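Long-range contacts in dehydrogenase (Chromobacterium violaceum, PDB 3Q2I), which probably oxidises the sugar of UDP-N-acetylglucosaminuronic acid with NAD as cofactor, a step in the biosynthesis of 2,3-diacetamido-2,3-dideoxy-D-mannuronic acid: residues I14-V19 against A76-L81; A39-V44 against T59-H64; R167-Y172 against A217-V222; G185-N190 against M240-L245. All blocks are in the same frame, centred on the assembly; numbering follows the deposited sequence.

Interaction 1. Residues I14-V19 against A76-L81; sequences IRFALV and ADIVIL
Strand 14-19 and strand 78-81 run parallel, their axes 4.5 Å apart at the closest and inclined by 27°. Phe-16, Ala-17, Leu-18 and Val-19 pair with Ile-78, Val-79, Ile-80 and Leu-81. Ala-17 is central: its N donates to Ile-78 O and its O accepts from Ile-80 N at 2.7 Å. Arg-15 O accepts from both Asp-77 N and Ile-78 N. With CG of Asp-77 set beside its own backbone N (chi1 -66°), the carboxylate folds back and Asp-77 OD2 takes Arg-15 N at 2.8 Å, almost straight (175°); the same oxygen has a salt bridge to Arg-12. Arg-15 itself sends its guanidinium to Asp-75.

Phe-16, Leu-18, Ile-78 and Ile-80 share one face, where CD1 of Ile-80 reaches 3.6 Å from CD1 of Phe-16; helices 25-34 and 304-315 touch this apolar layer. Ala-17, on the other face, is small, and its CB meets Ala-76 CB (3.7 Å), just before the second strand; Val-19 CG1 presses on Leu-81 CD2 at 3.4 Å. Val-19 also touches the bound NADH. Such adjacent parallel strands, the first leading into a glycine-rich turn, form the centre of the NAD-binding Rossmann fold.

Interaction 2. Residues A39-V44 against T59-H64; sequences AELIDV and TGARGH
A beta-alpha-beta unit of the Rossmann domain closes here, where strand 62-64, following helix 49-59, returns alongside strand 39-45. The pairing is parallel and short: Asp-43 is opposite Arg-62, and Val-44 opposite Gly-63. Arg-62 O accepts from Val-44 N at 2.7 Å, while Arg-62 N donates to Ile-42 O. Asp-43 N, buried here, has no partner in the model.

Asp-43 and His-64 add a side-chain bond. NE2 of His-64 donates to OD1 of Asp-43 at 2.8 Å, on its anti side and 28° out of the carboxylate plane; the oxygen lies close to the imidazole plane, and the two planes are 45° apart. With CG of His-64 anti to its carbonyl carbon (chi1 -56°), the ring swings back beside strand 39-45. Asp-43 OD2 is held by Thr-74, so both carboxylate oxygens are engaged. The aliphatic part of Arg-62 runs alongside, Arg-62 CD 3.5 Å from Asp-43 OD1.

The small CB of Ala-61 rests on the backbone of strand 39-45, 3.6 Å from Leu-41 O, and also meets Val-44 CG1. Gly-60 takes the positive phi that ends the helix. Thr-59 OG1 accepts from Ala-61 N in an ST turn and is also hydrogen-bonded to Ala-55 O.

Strand 14-19 flanks 39-45 on its other edge; helix 25-34 packs against Leu-41 and Thr-59, and helix 67-73 against Asp-43 and His-64.

Interaction 3. Residues R167-Y172 against A217-V222; sequences RPQEYY and ARNIEV. With HP7 ((2S,3S,4R,5R,6R)-5-acetamido-6-[[[(2R,3S,4R,5R)-5-(2,4-dioxopyrimidin-1-yl)-3,4-dihydroxy-oxolan-2-yl]methoxy-hydroxy-phosphoryl]oxy-hydroxy-phosphoryl]oxy-3,4-dihydroxy-oxane-2-carboxylic acid), chain C.
The carbonyl oxygen of Arg-167 is gripped by the guanidinium of Arg-218. In the conformer described, Arg-218 NE donates to Arg-167 O at 2.7 Å, with an N-H...O angle of 167° and the donor in the carbonyl plane; NH2 adds a weak second bond to the same atom. Because Arg-218 bends at chi2 (-73°), its guanidinium can meet the oxygen edge-on.

Gln-169 makes the other polar link. Its OE1 accepts from Asn-219 N at 2.8 Å, nearly straight, while its NE2 donates to Asn-219 O at 3.2 Å from above that carbonyl's plane. One primary amide, with donor and acceptor side by side, thus satisfies both backbone groups of a single loop residue, and Asp-173 gives NE2 a further partner.

Beside these bonds lies Tyr-172. Ile-220 sets CD1 over one ring face, 4.0 Å from the Tyr-172 centroid, in a CH-pi contact, and CD2 of Tyr-171 lies over the centre of the opposite face.

The side chain of Arg-167 points the other way, into the sugar-nucleotide pocket. Its NE and NH1 both bind the sugar carboxylate oxygen O'P, NE at 2.8 Å, and NH1 also reaches the ring oxygen O5'. Tyr-171 OH donates to the other carboxylate oxygen, O'Q, at 2.7 Å.

A positive guanidinium and a phenol thus suit the negative uronic acid group, and would be expected to favour its ionised form. Arg-218, in this conformer, holds from the loop 217-222 the backbone of the residue that presents that charge.

Interaction 4. Residues G185-N190 against M240-L245; sequences GGAFMN and MNVTML. With HP7 ((2S,3S,4R,5R,6R)-5-acetamido-6-[[[(2R,3S,4R,5R)-5-(2,4-dioxopyrimidin-1-yl)-3,4-dihydroxy-oxolan-2-yl]methoxy-hydroxy-phosphoryl]oxy-hydroxy-phosphoryl]oxy-3,4-dihydroxy-oxane-2-carboxylic acid), chain C.
Phe-188 reaches from helix 187-191 towards strand 237-243, across from Val-242 and Met-240. Its CB carries CG anti to the carbonyl carbon (chi1 -79°), a turn that directs the ring towards the strand. From CG outward the ring lies under one methyl: in the Val-242 conformer described, Val-242 CG2 is 4.0 Å from Phe-188 CG and sits over the ring centre, 3.6 Å from the centroid and 8° off the normal, a CH-pi contact. CD1 and CE1 form the edge met by Met-240, whose extended chain slides past in the opposite direction; Met-240 CG is 4.0 Å from Phe-188 CE1, and its SD makes a Met-aromatic contact at the ring edge. The tip, Phe-188 CZ, comes 3.6 Å from Val-242 CG2 and 4.0 Å from Met-240 O.

The same valine methyl also touches Ala-187, whose CB lies 4.0 Å from Val-242 CG2 and also meets Met-244 CG. The small Ala-187 lets the backbone here approach strand 237-243. Further along, Asn-190 OD1 accepts from the sugar hydroxyl O4' at 2.6 Å, while Asp-184 holds its ND2.

Helix 325-344 packs against Phe-188 through Leu-335, Met-338 and Tyr-339, and strands 156-164 and 225-232 flank strand 237-243.

Overall arrangement
From the N terminus, strand 14-19 opens the Rossmann domain, and interaction 1 closes its loop when the chain returns at 76-81. Interaction 2 lies wholly within that loop, and the two touch because strands 14-19 and 39-45 are neighbours in one parallel sheet. The chain then enters the C-terminal alpha/beta domain, where interactions 3 and 4 cross: 167-172, 185-190, 217-222 and 240-245 alternate in sequence. They meet through Arg-167 N and Met-244 O, and both reach the UDP-sugar. The two pairs do not touch each other; interactions 1 and 4 have centres about 30 Å apart, one in the cofactor domain and one beside the substrate.

Interaction 1. Residues I14-V19 against A76-L81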
# COMPACT_ATOMS: atom_id res chain seq x y z
N ILE A 14 19.30 -44.58 27.92
CA ILE A 14 19.55 -43.29 27.26
C ILE A 14 20.05 -42.22 28.23
O ILE A 14 19.53 -42.08 29.34
CB ILE A 14 18.26 -42.75 26.60
CG1 ILE A 14 17.50 -43.88 25.88
CG2 ILE A 14 18.59 -41.55 25.69
CD1 ILE A 14 18.33 -44.54 24.76
N ARG A 15 21.05 -41.46 27.81
CA ARG A 15 21.68 -40.48 28.65
C ARG A 15 21.19 -39.08 28.29
O ARG A 15 21.18 -38.73 27.10
CB ARG A 15 23.19 -40.61 28.54
CG ARG A 15 23.61 -42.02 28.99
CD ARG A 15 25.09 -42.23 28.84
NE ARG A 15 25.50 -42.51 27.47
CZ ARG A 15 26.71 -42.96 27.15
NH1 ARG A 15 27.59 -43.18 28.11
NH2 ARG A 15 27.04 -43.19 25.88
N PHE A 16 20.77 -38.33 29.31
CA PHE A 16 20.30 -36.93 29.15
C PHE A 16 21.23 -35.93 29.83
O PHE A 16 21.79 -36.19 30.91
CB PHE A 16 18.91 -36.84 29.73
CG PHE A 16 17.84 -37.51 28.90
CD1 PHE A 16 17.15 -36.81 27.92
CD2 PHE A 16 17.58 -38.88 29.03
CE1 PHE A 16 16.19 -37.44 27.16
CE2 PHE A 16 16.61 -39.51 28.28
CZ PHE A 16 15.92 -38.80 27.32
N ALA A 17 21.40 -34.75 29.24
CA ALA A 17 22.00 -33.63 29.97
C ALA A 17 20.95 -32.51 29.93
O ALA A 17 20.07 -32.50 29.03
CB ALA A 17 23.28 -33.16 29.32
N LEU A 18 20.97 -31.64 30.94
CA LEU A 18 19.98 -30.57 30.95
C LEU A 18 20.59 -29.21 31.24
O LEU A 18 21.46 -29.06 32.10
CB LEU A 18 18.85 -30.87 31.93
CG LEU A 18 17.75 -29.83 32.26
CD1 LEU A 18 16.43 -30.46 32.51
CD2 LEU A 18 18.13 -28.80 33.32
N VAL A 19 20.16 -28.18 30.52
CA VAL A 19 20.66 -26.83 30.79
C VAL A 19 19.50 -25.90 31.13
O VAL A 19 18.47 -25.90 30.44
CB VAL A 19 21.54 -26.28 29.62
CG1 VAL A 19 20.81 -26.33 28.30
CG2 VAL A 19 22.08 -24.91 29.93
N ALA A 76 26.11 -37.37 27.02
CA ALA A 76 24.67 -37.53 26.91
C ALA A 76 24.32 -37.82 25.46
O ALA A 76 25.05 -37.40 24.57
CB ALA A 76 23.96 -36.23 27.38
N ASP A 77 23.22 -38.53 25.26
CA ASP A 77 22.64 -38.73 23.92
C ASP A 77 21.86 -37.45 23.52
O ASP A 77 21.92 -37.04 22.37
CB ASP A 77 21.67 -39.91 23.97
CG ASP A 77 22.38 -41.23 24.25
OD1 ASP A 77 23.32 -41.53 23.50
OD2 ASP A 77 22.05 -41.89 25.24
N ILE A 78 21.11 -36.92 24.47
CA ILE A 78 20.23 -35.75 24.26
C ILE A 78 20.53 -34.64 25.27
O ILE A 78 20.76 -34.91 26.45
CB ILE A 78 18.80 -36.19 24.47
CG1 ILE A 78 18.48 -37.18 23.36
CG2 ILE A 78 17.84 -34.92 24.57
CD1 ILE A 78 17.17 -37.90 23.50
N VAL A 79 20.52 -33.39 24.82
CA VAL A 79 20.74 -32.22 25.68
C VAL A 79 19.40 -31.51 25.73
O VAL A 79 18.80 -31.25 24.68
CB VAL A 79 21.82 -31.25 25.15
CG1 VAL A 79 21.95 -30.02 26.08
CG2 VAL A 79 23.20 -31.93 25.12
N ILE A 80 18.90 -31.27 26.93
CA ILE A 80 17.54 -30.75 27.13
C ILE A 80 17.71 -29.25 27.42
O ILE A 80 18.56 -28.85 28.23
CB ILE A 80 16.92 -31.37 28.39
CG1 ILE A 80 16.81 -32.90 28.24
CG2 ILE A 80 15.57 -30.76 28.65
CD1 ILE A 80 16.92 -33.63 29.60
N LEU A 81 16.93 -28.41 26.71
CA LEU A 81 17.06 -26.96 26.89
C LEU A 81 15.84 -26.42 27.67
O LEU A 81 14.72 -26.38 27.14
CB LEU A 81 17.08 -26.27 25.50
CG LEU A 81 18.15 -26.82 24.58
CD1 LEU A 81 18.16 -25.96 23.26
CD2 LEU A 81 19.50 -26.78 25.24

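Interaction 2. Residues A39-V44 against T59-H64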
# COMPACT_ATOMS: atom_id res chain seq x y z
N ALA A 39 16.36 -44.53 31.28
CA ALA A 39 16.97 -43.22 31.09
C ALA A 39 17.67 -42.74 32.35
O ALA A 39 17.18 -42.95 33.46
CB ALA A 39 15.88 -42.19 30.71
N GLU A 40 18.76 -42.01 32.17
CA GLU A 40 19.36 -41.29 33.28
C GLU A 40 19.81 -39.88 32.92
O GLU A 40 20.23 -39.61 31.78
CB GLU A 40 20.56 -42.06 33.82
CG GLU A 40 21.72 -42.14 32.84
CD GLU A 40 22.68 -43.27 33.17
OE1 GLU A 40 23.29 -43.83 32.23
OE2 GLU A 40 22.82 -43.57 34.38
N LEU A 41 19.75 -39.00 33.91
CA LEU A 41 20.23 -37.64 33.79
C LEU A 41 21.63 -37.56 34.39
O LEU A 41 21.79 -37.70 35.61
CB LEU A 41 19.25 -36.69 34.50
CG LEU A 41 19.64 -35.21 34.48
CD1 LEU A 41 19.51 -34.63 33.07
CD2 LEU A 41 18.60 -34.56 35.39
N ILE A 42 22.63 -37.32 33.56
CA ILE A 42 24.02 -37.41 33.98
C ILE A 42 24.74 -36.08 34.14
O ILE A 42 25.83 -36.02 34.72
CB ILE A 42 24.84 -38.34 33.05
CG1 ILE A 42 24.62 -37.92 31.58
CG2 ILE A 42 24.31 -39.78 33.14
CD1 ILE A 42 25.75 -38.34 30.63
N ASP A 43 24.16 -34.98 33.62
CA ASP A 43 24.85 -33.71 33.69
C ASP A 43 23.80 -32.59 33.68
O ASP A 43 22.79 -32.73 32.98
CB ASP A 43 25.73 -33.54 32.45
CG ASP A 43 26.91 -34.49 32.45
OD1 ASP A 43 27.91 -34.14 33.13
OD2 ASP A 43 26.81 -35.54 31.79
N VAL A 44 24.00 -31.58 34.52
CA VAL A 44 23.07 -30.44 34.59
C VAL A 44 23.90 -29.17 34.55
O VAL A 44 25.08 -29.12 34.92
CB VAL A 44 22.12 -30.45 35.81
CG1 VAL A 44 21.11 -31.55 35.71
CG2 VAL A 44 22.91 -30.50 37.15
N THR A 59 19.26 -34.62 41.82
CA THR A 59 19.24 -35.57 40.69
C THR A 59 20.48 -36.46 40.72
O THR A 59 20.48 -37.52 40.09
CB THR A 59 19.30 -34.80 39.35
OG1 THR A 59 20.52 -34.07 39.28
CG2 THR A 59 18.10 -33.87 39.22
N GLY A 60 21.53 -36.02 41.40
CA GLY A 60 22.80 -36.75 41.44
C GLY A 60 23.70 -36.51 40.24
O GLY A 60 24.84 -36.99 40.18
N ALA A 61 23.20 -35.80 39.23
CA ALA A 61 23.96 -35.51 38.03
C ALA A 61 25.17 -34.66 38.35
O ALA A 61 25.13 -33.94 39.34
CB ALA A 61 23.04 -34.71 37.07
N ARG A 62 26.21 -34.69 37.51
CA ARG A 62 27.28 -33.71 37.62
C ARG A 62 26.81 -32.32 37.22
O ARG A 62 26.00 -32.20 36.28
CB ARG A 62 28.47 -34.02 36.72
CG ARG A 62 29.03 -35.43 36.84
CD ARG A 62 29.86 -35.75 35.61
NE ARG A 62 30.95 -36.67 35.91
CZ ARG A 62 31.05 -37.91 35.41
NH1 ARG A 62 30.12 -38.36 34.58
NH2 ARG A 62 32.09 -38.66 35.75
N GLY A 63 27.42 -31.31 37.84
CA GLY A 63 27.04 -29.90 37.61
C GLY A 63 28.02 -29.15 36.74
O GLY A 63 29.23 -29.39 36.78
N HIS A 64 27.54 -28.17 35.96
CA HIS A 64 28.44 -27.35 35.18
C HIS A 64 27.96 -25.91 35.16
O HIS A 64 26.75 -25.69 35.15
CB HIS A 64 28.43 -27.85 33.73
CG HIS A 64 28.78 -29.30 33.60
ND1 HIS A 64 30.06 -29.72 33.27
CD2 HIS A 64 28.04 -30.42 33.72
CE1 HIS A 64 30.08 -31.04 33.20
NE2 HIS A 64 28.87 -31.49 33.46

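Interaction 3. Residues R167-Y172 against A217-V222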
# COMPACT_ATOMS: atom_id res chain seq x y z
N ARG A 167 -2.21 -13.65 35.01
CA ARG A 167 -0.79 -13.59 35.36
C ARG A 167 -0.58 -12.21 35.96
O ARG A 167 -0.79 -11.19 35.31
CB ARG A 167 0.15 -13.72 34.15
CG ARG A 167 0.04 -15.02 33.41
CD ARG A 167 0.44 -16.19 34.30
NE ARG A 167 0.46 -17.47 33.59
CZ ARG A 167 -0.57 -18.29 33.51
NH1 ARG A 167 -0.42 -19.44 32.86
NH2 ARG A 167 -1.75 -17.98 34.05
N PRO A 168 -0.21 -12.15 37.25
CA PRO A 168 -0.05 -10.86 37.90
C PRO A 168 1.34 -10.31 37.59
O PRO A 168 2.18 -11.05 37.07
CB PRO A 168 -0.16 -11.22 39.41
CG PRO A 168 0.44 -12.62 39.44
CD PRO A 168 -0.12 -13.28 38.20
N GLN A 169 1.60 -9.04 37.91
CA GLN A 169 2.92 -8.48 37.68
C GLN A 169 4.06 -9.35 38.27
O GLN A 169 5.16 -9.43 37.70
CB GLN A 169 3.01 -7.03 38.15
CG GLN A 169 4.27 -6.30 37.80
CD GLN A 169 4.36 -6.08 36.30
OE1 GLN A 169 3.36 -5.75 35.65
NE2 GLN A 169 5.54 -6.32 35.75
N GLU A 170 3.83 -9.94 39.44
CA GLU A 170 4.92 -10.64 40.12
C GLU A 170 5.38 -11.86 39.31
O GLU A 170 6.55 -12.25 39.37
CB GLU A 170 4.51 -11.07 41.54
CG GLU A 170 3.30 -12.00 41.60
CD GLU A 170 3.20 -12.82 42.88
OE1 GLU A 170 2.31 -13.70 42.96
OE2 GLU A 170 4.01 -12.58 43.81
N TYR A 171 4.49 -12.42 38.47
CA TYR A 171 4.88 -13.50 37.55
C TYR A 171 5.98 -13.05 36.59
O TYR A 171 6.99 -13.74 36.38
CB TYR A 171 3.61 -13.98 36.81
CG TYR A 171 3.91 -14.79 35.57
CD1 TYR A 171 4.14 -16.15 35.64
CD2 TYR A 171 4.06 -14.17 34.33
CE1 TYR A 171 4.46 -16.91 34.53
CE2 TYR A 171 4.40 -14.90 33.22
CZ TYR A 171 4.57 -16.26 33.30
OH TYR A 171 4.89 -16.97 32.19
N TYR A 172 5.76 -11.91 35.92
CA TYR A 172 6.75 -11.37 34.99
C TYR A 172 8.01 -10.86 35.69
O TYR A 172 9.08 -10.96 35.15
CB TYR A 172 6.13 -10.23 34.19
CG TYR A 172 4.89 -10.68 33.44
CD1 TYR A 172 5.01 -11.26 32.16
CD2 TYR A 172 3.60 -10.49 33.95
CE1 TYR A 172 3.90 -11.66 31.47
CE2 TYR A 172 2.48 -10.88 33.23
CZ TYR A 172 2.65 -11.48 31.98
OH TYR A 172 1.52 -11.83 31.30
N ALA A 217 -2.32 -3.75 30.74
CA ALA A 217 -2.17 -3.52 32.20
C ALA A 217 -0.80 -3.84 32.73
O ALA A 217 -0.34 -3.17 33.65
CB ALA A 217 -3.16 -4.31 32.99
N ARG A 218 -0.13 -4.87 32.23
CA ARG A 218 1.14 -5.23 32.85
C ARG A 218 2.29 -4.33 32.43
O ARG A 218 2.25 -3.69 31.38
CB ARG A 218 1.46 -6.70 32.57
CG ARG A 218 0.40 -7.60 33.12
CD ARG A 218 0.46 -7.69 34.68
NE ARG A 218 -0.69 -8.46 35.11
CZ ARG A 218 -1.84 -7.94 35.54
NH1 ARG A 218 -1.95 -6.62 35.68
NH2 ARG A 218 -2.84 -8.75 35.90
N ASN A 219 3.31 -4.24 33.28
CA ASN A 219 4.49 -3.47 32.99
C ASN A 219 5.57 -4.36 32.37
O ASN A 219 6.50 -4.85 33.02
CB ASN A 219 4.99 -2.80 34.28
CG ASN A 219 4.03 -1.71 34.74
OD1 ASN A 219 3.61 -0.87 33.93
ND2 ASN A 219 3.68 -1.71 36.03
N ILE A 220 5.38 -4.61 31.07
CA ILE A 220 6.19 -5.51 30.27
C ILE A 220 6.11 -4.96 28.84
O ILE A 220 5.25 -4.15 28.59
CB ILE A 220 5.62 -6.93 30.25
CG1 ILE A 220 4.15 -6.95 29.78
CG2 ILE A 220 5.71 -7.56 31.64
CD1 ILE A 220 3.51 -8.31 29.86
N GLU A 221 6.97 -5.43 27.97
CA GLU A 221 6.92 -4.89 26.61
C GLU A 221 6.12 -5.78 25.66
O GLU A 221 5.64 -5.27 24.66
CB GLU A 221 8.33 -4.61 26.12
CG GLU A 221 8.99 -5.91 25.72
CD GLU A 221 10.33 -5.65 25.07
OE1 GLU A 221 11.19 -6.56 25.19
OE2 GLU A 221 10.47 -4.55 24.44
N VAL A 222 5.90 -7.05 26.01
CA VAL A 222 5.07 -7.96 25.24
C VAL A 222 3.56 -7.85 25.55
O VAL A 222 3.15 -7.17 26.50
CB VAL A 222 5.51 -9.45 25.44
CG1 VAL A 222 7.01 -9.61 25.08
CG2 VAL A 222 5.18 -9.92 26.88
N1 HP7 C . -1.41 -17.86 37.91
C2 HP7 C . -2.18 -16.95 38.51
O2 HP7 C . -1.65 -15.94 39.03
N3 HP7 C . -3.50 -17.11 38.60
C4 HP7 C . -4.09 -18.20 38.08
O4 HP7 C . -5.33 -18.33 38.24
C5 HP7 C . -3.31 -19.17 37.43
C6 HP7 C . -1.94 -18.97 37.37
PA HP7 C . 0.33 -22.38 36.17
PB HP7 C . 1.45 -23.98 34.13
O'P HP7 C . 2.42 -18.99 32.27
O'Q HP7 C . 4.53 -19.63 32.29
C1' HP7 C . 0.95 -22.72 31.89
O1A HP7 C . -1.16 -22.64 36.01
O1B HP7 C . 0.12 -24.69 34.05
C1C HP7 C . 0.03 -17.59 37.80
C2' HP7 C . 1.03 -23.13 30.41
N2' HP7 C . 0.78 -24.57 30.26
O2A HP7 C . 1.15 -23.07 37.23
O2B HP7 C . 2.69 -24.63 34.71
C2C HP7 C . 0.84 -18.09 38.99
O2C HP7 C . 1.82 -17.08 39.22
C3' HP7 C . 2.39 -22.79 29.82
O3' HP7 C . 2.24 -22.91 28.38
O3A HP7 C . 1.14 -22.55 34.79
O3B HP7 C . 1.87 -23.54 32.62
C3C HP7 C . 1.56 -19.31 38.43
O3C HP7 C . 2.82 -19.50 39.07
C4' HP7 C . 2.79 -21.35 30.15
O4' HP7 C . 4.13 -21.05 29.75
C4C HP7 C . 1.76 -18.98 36.95
O4C HP7 C . 0.51 -18.32 36.67
C5' HP7 C . 2.79 -21.23 31.68
O5' HP7 C . 1.42 -21.38 32.06
C5C HP7 C . 1.82 -20.25 36.13
O5C HP7 C . 0.52 -20.80 36.33
C6' HP7 C . 3.30 -19.88 32.12
C7' HP7 C . -0.19 -25.15 29.56
O7' HP7 C . -1.00 -24.58 28.81
C8' HP7 C . -0.27 -26.65 29.70

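Interaction 4. Residues G185-N190 against M240-L245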
# COMPACT_ATOMS: atom_id res chain seq x y z
N GLY A 185 8.48 -13.38 24.46
CA GLY A 185 7.16 -13.24 23.80
C GLY A 185 6.07 -13.07 24.83
O GLY A 185 6.34 -13.10 26.03
N GLY A 186 4.83 -12.86 24.39
CA GLY A 186 3.75 -12.54 25.34
C GLY A 186 2.66 -13.58 25.38
O GLY A 186 2.92 -14.80 25.32
N ALA A 187 1.45 -13.13 25.65
CA ALA A 187 0.31 -14.02 25.87
C ALA A 187 0.17 -15.12 24.81
O ALA A 187 -0.22 -16.26 25.12
CB ALA A 187 -0.97 -13.22 26.03
N PHE A 188 0.46 -14.80 23.55
CA PHE A 188 0.38 -15.83 22.51
C PHE A 188 1.59 -16.77 22.47
O PHE A 188 1.39 -18.00 22.45
CB PHE A 188 0.18 -15.19 21.13
CG PHE A 188 -1.23 -14.76 20.83
CD1 PHE A 188 -2.22 -15.67 20.48
CD2 PHE A 188 -1.50 -13.41 20.62
CE1 PHE A 188 -3.51 -15.26 20.11
CE2 PHE A 188 -2.76 -12.98 20.14
CZ PHE A 188 -3.79 -13.91 19.99
N MET A 189 2.80 -16.23 22.49
CA MET A 189 4.01 -17.05 22.28
C MET A 189 4.42 -17.84 23.54
O MET A 189 4.92 -18.97 23.38
CB MET A 189 5.15 -16.14 21.87
CG MET A 189 6.55 -16.80 21.75
SD MET A 189 7.77 -15.74 20.98
CE MET A 189 7.29 -15.85 19.26
N ASN A 190 4.18 -17.24 24.69
CA ASN A 190 4.44 -17.97 25.95
C ASN A 190 3.14 -18.62 26.43
O ASN A 190 2.90 -19.80 26.16
CB ASN A 190 5.02 -17.07 27.04
CG ASN A 190 5.24 -17.85 28.34
OD1 ASN A 190 4.52 -18.81 28.58
ND2 ASN A 190 6.26 -17.54 29.10
N MET A 240 -8.88 -16.67 17.69
CA MET A 240 -8.33 -17.02 18.99
C MET A 240 -8.17 -15.77 19.82
O MET A 240 -7.66 -14.75 19.33
CB MET A 240 -6.94 -17.66 18.79
CG MET A 240 -6.42 -18.06 20.15
SD MET A 240 -4.92 -19.06 19.96
CE MET A 240 -4.33 -19.06 21.63
N ASN A 241 -8.69 -15.82 21.05
CA ASN A 241 -8.73 -14.65 21.94
C ASN A 241 -7.96 -15.02 23.18
O ASN A 241 -8.14 -16.14 23.72
CB ASN A 241 -10.17 -14.41 22.40
CG ASN A 241 -11.09 -14.18 21.26
OD1 ASN A 241 -10.87 -13.30 20.44
ND2 ASN A 241 -12.13 -15.00 21.16
N VAL A 242 -7.03 -14.18 23.61
CA VAL A 242 -6.24 -14.49 24.79
C VAL A 242 -6.13 -13.26 25.70
O VAL A 242 -5.91 -12.14 25.22
CB VAL A 242 -4.88 -15.05 24.38
CG1 VAL A 242 -5.08 -16.27 23.49
CG2 VAL A 242 -4.04 -14.03 23.59
N THR A 243 -6.22 -13.45 27.03
CA THR A 243 -5.74 -12.38 27.90
C THR A 243 -5.17 -13.02 29.15
O THR A 243 -5.63 -14.11 29.50
CB THR A 243 -6.81 -11.35 28.31
OG1 THR A 243 -6.21 -10.29 29.08
CG2 THR A 243 -8.01 -12.05 28.99
N MET A 244 -4.16 -12.39 29.72
CA MET A 244 -3.60 -12.78 31.04
C MET A 244 -4.16 -11.86 32.12
O MET A 244 -3.63 -11.84 33.25
CB MET A 244 -2.06 -12.76 31.01
CG MET A 244 -1.44 -13.78 30.08
SD MET A 244 -1.96 -15.49 30.37
CE MET A 244 -2.75 -15.96 28.84
N LEU A 245 -5.20 -11.11 31.82
CA LEU A 245 -5.66 -10.08 32.76
C LEU A 245 -7.01 -10.47 33.35
O LEU A 245 -7.73 -9.59 33.84
CB LEU A 245 -5.88 -8.73 32.04
CG LEU A 245 -4.62 -8.22 31.34
CD1 LEU A 245 -4.91 -6.87 30.70
CD2 LEU A 245 -3.41 -8.19 32.28
N1 HP7 C . -1.41 -17.86 37.91
C2 HP7 C . -2.18 -16.95 38.51
O2 HP7 C . -1.65 -15.94 39.03
N3 HP7 C . -3.50 -17.11 38.60
C4 HP7 C . -4.09 -18.20 38.08
O4 HP7 C . -5.33 -18.33 38.24
C5 HP7 C . -3.31 -19.17 37.43
C6 HP7 C . -1.94 -18.97 37.37
PA HP7 C . 0.33 -22.38 36.17
PB HP7 C . 1.45 -23.98 34.13
O'P HP7 C . 2.42 -18.99 32.27
O'Q HP7 C . 4.53 -19.63 32.29
C1' HP7 C . 0.95 -22.72 31.89
O1A HP7 C . -1.16 -22.64 36.01
O1B HP7 C . 0.12 -24.69 34.05
C1C HP7 C . 0.03 -17.59 37.80
C2' HP7 C . 1.03 -23.13 30.41
N2' HP7 C . 0.78 -24.57 30.26
O2A HP7 C . 1.15 -23.07 37.23
O2B HP7 C . 2.69 -24.63 34.71
C2C HP7 C . 0.84 -18.09 38.99
O2C HP7 C . 1.82 -17.08 39.22
C3' HP7 C . 2.39 -22.79 29.82
O3' HP7 C . 2.24 -22.91 28.38
O3A HP7 C . 1.14 -22.55 34.79
O3B HP7 C . 1.87 -23.54 32.62
C3C HP7 C . 1.56 -19.31 38.43
O3C HP7 C . 2.82 -19.50 39.07
C4' HP7 C . 2.79 -21.35 30.15
O4' HP7 C . 4.13 -21.05 29.75
C4C HP7 C . 1.76 -18.98 36.95
O4C HP7 C . 0.51 -18.32 36.67
C5' HP7 C . 2.79 -21.23 31.68
O5' HP7 C . 1.42 -21.38 32.06
C5C HP7 C . 1.82 -20.25 36.13
O5C HP7 C . 0.52 -20.80 36.33
C6' HP7 C . 3.30 -19.88 32.12
C7' HP7 C . -0.19 -25.15 29.56
O7' HP7 C . -1.00 -24.58 28.81
C8' HP7 C . -0.27 -26.65 29.70